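Local coordinates for protein cytochrome C' (Rhodopseudomonas palustris, PDB 1MQV) that is a monomeric four-helix-bundle cytochrome with a covalently bound, high-spin heme lacking a sixth ligand, carries electron-transfer activity, and has no known exact function, at residues A18-I22 against S40-I44; I22-L26 against L102-I106. The protein carries 3 engineered substitutions. All coordinates share one frame; numbering follows the deposited sequence.

Contact 1: residues A18-I22 against S40-I44; sequences ATKPI and SLAAI
The flat carbonyl group of Ala18 meets Ser40 at its edge, with the hydroxyl in the carbonyl plane on a lone pair of the oxygen, while the Pro21 ring turns its CG toward the same hydroxyl. This joint ties helix 4-27 to helix 34-50 in the four-helix bundle of cytochrome c'. The segment axes run nearly antiparallel, at 150°, and approach to 9.4 Å. Ser40 OG donates to Ala18 O at 2.7 Å, with a C=O...OG angle of 135°. Pro21, with no N-H, kinks the first helix, and Ile22 N lies 4.5 Å from Ala18 O, too far for a helical bond; the serine hydroxyl probably makes up for that lost partner. The hydroxyl reaches this carbonyl because OG stands anti to its own carbonyl carbon (chi1 -67°); it also has a weak bond to Val36 O, one turn earlier. An alanine here would leave the Ala18 carbonyl without its hydroxyl mate and would probably weaken the tie between the helices at the kink. Apolar contacts flank the bond. The end of Ile22 comes in beside it, CD1 lying 3.7 Å from Ser40 CB, and Ala18 CB points toward the other helix and touches both Ala43 CB and Ile44 CG1. Thr19 also touches the heme and turns its hydroxyl back to Gly16 O; its methyl CG2 meets Ile44 CD1 at 4.3 Å.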
ATOM      1  N   ALA A  18      -2.196  -5.293  -6.830  1.00 22.61           N
ATOM      2  CA  ALA A  18      -2.658  -6.303  -5.850  1.00 23.63           C
ATOM      3  C   ALA A  18      -4.062  -5.993  -5.343  1.00 26.42           C
ATOM      4  O   ALA A  18      -4.759  -6.907  -4.890  1.00 24.17           O
ATOM      5  CB  ALA A  18      -1.681  -6.413  -4.643  1.00 20.58           C
ATOM      6  N   THR A  19      -4.474  -4.727  -5.375  1.00 22.88           N
ATOM      7  CA  THR A  19      -5.830  -4.414  -4.896  1.00 22.61           C
ATOM      8  C   THR A  19      -6.881  -4.703  -5.964  1.00 20.96           C
ATOM      9  O   THR A  19      -8.056  -4.836  -5.647  1.00 22.39           O
ATOM     10  CB  THR A  19      -6.036  -2.925  -4.456  1.00 24.83           C
ATOM     11  OG1 THR A  19      -5.947  -2.072  -5.612  1.00 29.94           O
ATOM     12  CG2 THR A  19      -5.006  -2.509  -3.441  1.00 23.06           C
ATOM     13  N   LYS A  20      -6.482  -4.813  -7.224  1.00 21.17           N
ATOM     14  CA  LYS A  20      -7.474  -5.066  -8.261  1.00 20.22           C
ATOM     15  C   LYS A  20      -8.382  -6.316  -8.087  1.00 24.69           C
ATOM     16  O   LYS A  20      -9.618  -6.199  -8.171  1.00 25.61           O
ATOM     17  CB  LYS A  20      -6.816  -5.049  -9.648  1.00 18.57           C
ATOM     18  CG  LYS A  20      -6.214  -3.691 -10.029  1.00 23.88           C
ATOM     19  CD  LYS A  20      -6.039  -3.600 -11.562  1.00 48.21           C
ATOM     20  CE  LYS A  20      -5.262  -2.362 -12.009  1.00 67.20           C
ATOM     21  NZ  LYS A  20      -3.790  -2.471 -11.761  1.00 65.63           N
ATOM     22  N   PRO A  21      -7.812  -7.506  -7.837  1.00 21.77           N
ATOM     23  CA  PRO A  21      -8.697  -8.672  -7.670  1.00 30.35           C
ATOM     24  C   PRO A  21      -9.596  -8.514  -6.445  1.00 25.09           C
ATOM     25  O   PRO A  21     -10.705  -9.039  -6.403  1.00 24.03           O
ATOM     26  CB  PRO A  21      -7.729  -9.855  -7.466  1.00 28.09           C
ATOM     27  CG  PRO A  21      -6.428  -9.371  -7.809  1.00 29.95           C
ATOM     28  CD  PRO A  21      -6.403  -7.881  -7.627  1.00 24.43           C
ATOM     29  N   ILE A  22      -9.096  -7.841  -5.419  1.00 21.09           N
ATOM     30  CA  ILE A  22      -9.921  -7.636  -4.223  1.00 22.92           C
ATOM     31  C   ILE A  22     -11.101  -6.721  -4.582  1.00 20.59           C
ATOM     32  O   ILE A  22     -12.246  -7.012  -4.244  1.00 23.29           O
ATOM     33  CB  ILE A  22      -9.100  -7.016  -3.082  1.00 22.67           C
ATOM     34  CG1 ILE A  22      -8.185  -8.105  -2.484  1.00 22.16           C
ATOM     35  CG2 ILE A  22     -10.044  -6.481  -1.964  1.00 20.38           C
ATOM     36  CD1 ILE A  22      -7.100  -7.553  -1.595  1.00 26.49           C
ATOM     37  N   SER A  40      -2.545 -11.147  -2.494  1.00 25.05           N
ATOM     38  CA  SER A  40      -2.612  -9.688  -2.521  1.00 21.88           C
ATOM     39  C   SER A  40      -2.246  -9.099  -1.184  1.00 23.53           C
ATOM     40  O   SER A  40      -1.531  -8.125  -1.134  1.00 22.47           O
ATOM     41  CB  SER A  40      -4.029  -9.179  -2.896  1.00 16.81           C
ATOM     42  OG  SER A  40      -4.336  -9.508  -4.246  1.00 25.97           O
ATOM     43  N   LEU A  41      -2.747  -9.668  -0.083  1.00 19.44           N
ATOM     44  CA  LEU A  41      -2.419  -9.088   1.201  1.00 18.80           C
ATOM     45  C   LEU A  41      -0.922  -9.246   1.504  1.00 20.78           C
ATOM     46  O   LEU A  41      -0.293  -8.369   2.096  1.00 21.26           O
ATOM     47  CB  LEU A  41      -3.261  -9.766   2.289  1.00 21.39           C
ATOM     48  CG  LEU A  41      -4.742  -9.432   2.167  1.00 21.19           C
ATOM     49  CD1 LEU A  41      -5.544 -10.290   3.171  1.00 28.34           C
ATOM     50  CD2 LEU A  41      -4.935  -7.957   2.529  1.00 23.99           C
ATOM     51  N   ALA A  42      -0.352 -10.367   1.095  1.00 19.45           N
ATOM     52  CA  ALA A  42       1.054 -10.628   1.368  1.00 20.22           C
ATOM     53  C   ALA A  42       1.888  -9.611   0.581  1.00 23.01           C
ATOM     54  O   ALA A  42       2.865  -9.070   1.098  1.00 23.68           O
ATOM     55  CB  ALA A  42       1.409 -12.064   0.962  1.00 28.75           C
ATOM     56  N   ALA A  43       1.476  -9.319  -0.648  1.00 22.56           N
ATOM     57  CA  ALA A  43       2.230  -8.347  -1.474  1.00 23.73           C
ATOM     58  C   ALA A  43       2.169  -6.975  -0.856  1.00 26.45           C
ATOM     59  O   ALA A  43       3.189  -6.275  -0.760  1.00 25.00           O
ATOM     60  CB  ALA A  43       1.673  -8.271  -2.845  1.00 25.39           C
ATOM     61  N   ILE A  44       0.968  -6.578  -0.432  1.00 23.70           N
ATOM     62  CA  ILE A  44       0.794  -5.275   0.215  1.00 18.92           C
ATOM     63  C   ILE A  44       1.707  -5.214   1.441  1.00 21.53           C
ATOM     64  O   ILE A  44       2.422  -4.220   1.631  1.00 20.91           O
ATOM     65  CB  ILE A  44      -0.717  -5.046   0.595  1.00 17.14           C
ATOM     66  CG1 ILE A  44      -1.541  -4.833  -0.669  1.00 27.26           C
ATOM     67  CG2 ILE A  44      -0.866  -3.830   1.538  1.00 22.85           C
ATOM     68  CD1 ILE A  44      -3.077  -4.936  -0.425  1.00 23.05           C
TER

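Contact 2: residues I22-L26 against L102-I106; sequences IAAML and LKANI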
ATOM      1  N   ILE A  22      -9.096  -7.841  -5.419  1.00 21.09           N
ATOM      2  CA  ILE A  22      -9.921  -7.636  -4.223  1.00 22.92           C
ATOM      3  C   ILE A  22     -11.101  -6.721  -4.582  1.00 20.59           C
ATOM      4  O   ILE A  22     -12.246  -7.012  -4.244  1.00 23.29           O
ATOM      5  CB  ILE A  22      -9.100  -7.016  -3.082  1.00 22.67           C
ATOM      6  CG1 ILE A  22      -8.185  -8.105  -2.484  1.00 22.16           C
ATOM      7  CG2 ILE A  22     -10.044  -6.481  -1.964  1.00 20.38           C
ATOM      8  CD1 ILE A  22      -7.100  -7.553  -1.595  1.00 26.49           C
ATOM      9  N   ALA A  23     -10.833  -5.643  -5.301  1.00 23.47           N
ATOM     10  CA  ALA A  23     -11.909  -4.754  -5.701  1.00 26.03           C
ATOM     11  C   ALA A  23     -12.906  -5.527  -6.578  1.00 25.36           C
ATOM     12  O   ALA A  23     -14.106  -5.319  -6.483  1.00 29.91           O
ATOM     13  CB  ALA A  23     -11.357  -3.533  -6.477  1.00 20.07           C
ATOM     14  N   ALA A  24     -12.423  -6.410  -7.439  1.00 21.62           N
ATOM     15  CA  ALA A  24     -13.327  -7.171  -8.315  1.00 27.50           C
ATOM     16  C   ALA A  24     -14.255  -8.093  -7.515  1.00 27.87           C
ATOM     17  O   ALA A  24     -15.443  -8.283  -7.841  1.00 25.43           O
ATOM     18  CB  ALA A  24     -12.498  -7.966  -9.363  1.00 29.14           C
ATOM     19  N   MET A  25     -13.725  -8.675  -6.455  1.00 23.76           N
ATOM     20  CA  MET A  25     -14.557  -9.519  -5.612  1.00 25.31           C
ATOM     21  C   MET A  25     -15.584  -8.651  -4.884  1.00 26.78           C
ATOM     22  O   MET A  25     -16.761  -9.002  -4.826  1.00 26.50           O
ATOM     23  CB  MET A  25     -13.696 -10.261  -4.592  1.00 20.41           C
ATOM     24  CG  MET A  25     -12.990 -11.460  -5.164  1.00 25.64           C
ATOM     25  SD  MET A  25     -11.738 -12.083  -4.039  1.00 24.27           S
ATOM     26  CE  MET A  25     -10.570 -12.825  -5.267  1.00 22.09           C
ATOM     27  N   LEU A  26     -15.151  -7.510  -4.342  1.00 23.35           N
ATOM     28  CA  LEU A  26     -16.074  -6.651  -3.608  1.00 21.38           C
ATOM     29  C   LEU A  26     -17.204  -6.190  -4.536  1.00 33.99           C
ATOM     30  O   LEU A  26     -18.332  -6.030  -4.106  1.00 26.94           O
ATOM     31  CB  LEU A  26     -15.344  -5.465  -3.042  1.00 19.23           C
ATOM     32  CG  LEU A  26     -14.341  -5.780  -1.945  1.00 20.30           C
ATOM     33  CD1 LEU A  26     -13.605  -4.490  -1.661  1.00 25.06           C
ATOM     34  CD2 LEU A  26     -15.042  -6.317  -0.678  1.00 24.89           C
ATOM     35  N   LEU A 102     -13.919 -10.891   4.235  1.00 19.68           N
ATOM     36  CA  LEU A 102     -13.328  -9.912   3.293  1.00 18.27           C
ATOM     37  C   LEU A 102     -14.206  -8.627   3.325  1.00 25.26           C
ATOM     38  O   LEU A 102     -13.683  -7.527   3.453  1.00 20.32           O
ATOM     39  CB  LEU A 102     -13.333 -10.466   1.877  1.00 24.46           C
ATOM     40  CG  LEU A 102     -12.999  -9.413   0.818  1.00 22.18           C
ATOM     41  CD1 LEU A 102     -11.533  -9.025   0.957  1.00 22.95           C
ATOM     42  CD2 LEU A 102     -13.277  -9.947  -0.610  1.00 26.46           C
ATOM     43  N   LYS A 103     -15.534  -8.751   3.211  1.00 20.76           N
ATOM     44  CA  LYS A 103     -16.393  -7.564   3.259  1.00 21.98           C
ATOM     45  C   LYS A 103     -16.345  -6.823   4.623  1.00 25.41           C
ATOM     46  O   LYS A 103     -16.405  -5.602   4.689  1.00 22.36           O
ATOM     47  CB  LYS A 103     -17.859  -7.919   2.918  1.00 19.17           C
ATOM     48  CG  LYS A 103     -18.068  -8.347   1.416  1.00 21.57           C
ATOM     49  CD  LYS A 103     -19.413  -8.965   1.227  1.00 36.89           C
ATOM     50  CE  LYS A 103     -19.577  -9.408  -0.202  1.00 36.75           C
ATOM     51  NZ  LYS A 103     -20.817 -10.223  -0.280  1.00 46.77           N
ATOM     52  N   ALA A 104     -16.197  -7.553   5.705  1.00 24.07           N
ATOM     53  CA  ALA A 104     -16.184  -6.873   6.992  1.00 27.51           C
ATOM     54  C   ALA A 104     -14.833  -6.254   7.339  1.00 27.99           C
ATOM     55  O   ALA A 104     -14.782  -5.186   7.943  1.00 32.17           O
ATOM     56  CB  ALA A 104     -16.582  -7.852   8.101  1.00 29.76           C
ATOM     57  N   ASN A 105     -13.753  -6.899   6.910  1.00 26.90           N
ATOM     58  CA  ASN A 105     -12.403  -6.482   7.304  1.00 20.97           C
ATOM     59  C   ASN A 105     -11.445  -5.778   6.347  1.00 30.06           C
ATOM     60  O   ASN A 105     -10.434  -5.183   6.774  1.00 24.04           O
ATOM     61  CB  ASN A 105     -11.701  -7.690   7.881  1.00 19.03           C
ATOM     62  CG  ASN A 105     -12.408  -8.196   9.126  1.00 27.32           C
ATOM     63  OD1 ASN A 105     -12.709  -7.416  10.012  1.00 35.40           O
ATOM     64  ND2 ASN A 105     -12.706  -9.484   9.179  1.00 29.83           N
ATOM     65  N   ILE A 106     -11.776  -5.789   5.073  1.00 18.08           N
ATOM     66  CA  ILE A 106     -10.847  -5.207   4.100  1.00 18.75           C
ATOM     67  C   ILE A 106     -10.706  -3.695   4.236  1.00 19.93           C
ATOM     68  O   ILE A 106      -9.642  -3.142   3.919  1.00 24.27           O
ATOM     69  CB  ILE A 106     -11.266  -5.609   2.638  1.00 22.28           C
ATOM     70  CG1 ILE A 106     -10.072  -5.409   1.662  1.00 21.84           C
ATOM     71  CG2 ILE A 106     -12.516  -4.809   2.191  1.00 23.89           C
ATOM     72  CD1 ILE A 106      -8.831  -6.261   2.027  1.00 24.64           C
TER
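Ile22, Met25 and Leu26, near the end of helix 4-27, pack against Leu102, Lys103 and Ile106, near the start of helix 99-120, across segment axes 11.2 Å apart whose directions differ by 128°. The wide spacing is bridged by branched side chains. Leu102 holds its CG anti to the backbone N (chi1 169°), which sends both methyls across to the other helix: CD1 meets Ile22 CG2, and CD2 sits 4.0 Å from Met25 CB. Ile22 uses its CG2 branch here, lying 3.8 Å from Ile106 CG1. Leu26 reaches both Leu102 and Ile106 of the facing helix, crossing each obliquely; its CD2 packs on Leu102 CG at 4.0 Å and its CD1 on Ile106 CG2 at the same separation. At the exposed margin the aliphatic part of Lys103 adds CG against Leu26 CD2, at 4.2 Å, while its NZ takes part in a weak, long ion pair with Glu99. Leu102 is further covered by the engineered Trp32, and Met25 by Val36 and Val37 of helix 34-50. With no hydrogen bond or ion pair crossing between the segments, the contact is held by shape and the burial of hydrocarbon.

Overall arrangement
Contacts 1 and 2 both start from helix 4-27 and share Ile22, which sends CD1 to helix 34-50 and CG2 to helix 99-120. Leu41 CD2 and Ile106 CD1 also touch, at 4.3 Å, so the two interfaces adjoin through apolar side chains. Contact 1 lies closer to the middle of the chain, about 9 Å from its centre against about 15 Å for contact 2, and borders the heme pocket. It combines a polar tie at a helix kink with small residues and close helices. Contact 2, toward the end of the bundle, uses larger side chains over a wider gap; its core is buried, but Leu26 and Lys103 form an exposed margin.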